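Local coordinates for protein chitinase (Thermococcus chitonophagus, PDB 5XSW) that probably hydrolyses chitin internally as an endochitinase, this chain being the C-terminal part of a longer enzyme that may also bind polysaccharide, at residues A359-L362 and W363-F366. Sequence-based numbering, arbitrary orientation.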
loop_
_atom_site.group_PDB
_atom_site.type_symbol
_atom_site.label_atom_id
_atom_site.label_comp_id
_atom_site.label_asym_id
_atom_site.label_seq_id
_atom_site.Cartn_x
_atom_site.Cartn_y
_atom_site.Cartn_z
ATOM N N ALA A 359 -2.317 16.227 -28.141
ATOM C CA ALA A 359 -3.727 16.044 -27.883
ATOM C C ALA A 359 -4.357 17.325 -27.351
ATOM O O ALA A 359 -3.835 17.927 -26.414
ATOM C CB ALA A 359 -3.948 14.846 -26.869
ATOM N N GLU A 360 -5.514 17.711 -27.901
ATOM C CA GLU A 360 -6.204 18.882 -27.403
ATOM C C GLU A 360 -6.877 18.596 -26.067
ATOM O O GLU A 360 -6.938 19.461 -25.219
ATOM C CB GLU A 360 -7.253 19.357 -28.401
ATOM C CG GLU A 360 -6.645 19.948 -29.685
ATOM C CD GLU A 360 -7.658 20.739 -30.511
ATOM O OE1 GLU A 360 -8.819 20.890 -30.054
ATOM O OE2 GLU A 360 -7.290 21.206 -31.615
ATOM N N VAL A 361 -7.416 17.385 -25.922
ATOM C CA VAL A 361 -7.922 16.888 -24.626
ATOM C C VAL A 361 -7.237 15.547 -24.391
ATOM O O VAL A 361 -7.655 14.530 -24.934
ATOM C CB VAL A 361 -9.409 16.729 -24.636
ATOM C CG1 VAL A 361 -9.958 16.424 -23.227
ATOM C CG2 VAL A 361 -10.063 18.017 -25.193
ATOM N N LEU A 362 -6.190 15.559 -23.575
ATOM C CA LEU A 362 -5.397 14.352 -23.303
ATOM C C LEU A 362 -6.280 13.165 -22.854
ATOM O O LEU A 362 -6.156 12.065 -23.398
ATOM C CB LEU A 362 -4.319 14.682 -22.271
ATOM C CG LEU A 362 -3.335 13.551 -21.988
ATOM C CD1 LEU A 362 -2.313 13.352 -23.169
ATOM C CD2 LEU A 362 -2.609 13.802 -20.680
ATOM N N TRP A 363 -7.229 13.384 -21.945
ATOM C CA TRP A 363 -7.889 12.232 -21.348
ATOM C C TRP A 363 -8.777 11.527 -22.367
ATOM O O TRP A 363 -8.989 10.339 -22.269
ATOM C CB TRP A 363 -8.703 12.606 -20.100
ATOM C CG TRP A 363 -9.924 13.425 -20.302
ATOM C CD1 TRP A 363 -10.030 14.809 -20.226
ATOM C CD2 TRP A 363 -11.236 12.934 -20.547
ATOM N NE1 TRP A 363 -11.337 15.182 -20.475
ATOM C CE2 TRP A 363 -12.096 14.051 -20.632
ATOM C CE3 TRP A 363 -11.770 11.655 -20.718
ATOM C CZ2 TRP A 363 -13.449 13.923 -20.886
ATOM C CZ3 TRP A 363 -13.131 11.534 -20.943
ATOM C CH2 TRP A 363 -13.948 12.660 -21.027
ATOM N N LYS A 364 -9.279 12.253 -23.357
ATOM C CA LYS A 364 -10.110 11.625 -24.391
ATOM C C LYS A 364 -9.280 10.845 -25.388
ATOM O O LYS A 364 -9.687 9.789 -25.858
ATOM C CB LYS A 364 -10.944 12.685 -25.112
ATOM C CG LYS A 364 -12.091 13.198 -24.252
ATOM C CD LYS A 364 -12.949 14.139 -25.103
ATOM C CE LYS A 364 -13.905 14.951 -24.238
ATOM N NZ LYS A 364 -14.679 15.951 -25.044
ATOM N N GLU A 365 -8.105 11.352 -25.690
ATOM C CA GLU A 365 -7.232 10.653 -26.623
ATOM C C GLU A 365 -6.679 9.366 -26.037
ATOM O O GLU A 365 -6.401 8.440 -26.775
ATOM C CB GLU A 365 -6.080 11.542 -27.019
ATOM C CG GLU A 365 -6.444 12.467 -28.107
ATOM C CD GLU A 365 -5.485 12.311 -29.250
ATOM O OE1 GLU A 365 -5.214 11.141 -29.624
ATOM O OE2 GLU A 365 -4.983 13.355 -29.739
ATOM N N PHE A 366 -6.432 9.361 -24.733
ATOM C CA PHE A 366 -5.791 8.236 -24.083
ATOM C C PHE A 366 -6.738 7.363 -23.278
ATOM O O PHE A 366 -6.306 6.453 -22.594
ATOM C CB PHE A 366 -4.641 8.723 -23.216
ATOM C CG PHE A 366 -3.390 9.009 -23.984
ATOM C CD1 PHE A 366 -3.262 10.172 -24.713
ATOM C CD2 PHE A 366 -2.356 8.105 -23.997
ATOM C CE1 PHE A 366 -2.115 10.430 -25.427
ATOM C CE2 PHE A 366 -1.205 8.356 -24.708
ATOM C CZ PHE A 366 -1.087 9.521 -25.428
#
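Leu362 and Phe366 pack against each other on the buried side of the short helix 362-365: Leu362 CD1 sits 3.7 Å from Phe366 CD1, and the two side chains cross at a slant. With CG anti to the backbone N (chi1 -175°), Leu362 packs on Ala327 and Ile331 of helix 327-338 and on Ala356 of helix 353-357; Phe366 also packs against Ala356. Phe366 N donates to Leu362 O at 3.0 Å. Val361 is the N-cap residue of helix 362-365, and its carbonyl starts the turn: Val361 O takes a bond of 3.3 Å from Glu365 N and a weak, bent one from Lys364 N. Asp324, just before helix 327-338 in the same chain, accepts from Leu362 N through OD2. The more solvent-exposed side carries Val361, whose CG1 lies alongside the Trp363 indole, 3.3 Å from NE1 and oblique to the ring. Lys364 CG rides over the centre of one indole face, 3.5 Å above its plane, with the rest of this exposed lysine chain extended. Glu365 bends at chi2 (-125°) and brings OE2 to 3.4 Å from Ala359 CB, while OE1 makes a long, weak ion pair with Lys355.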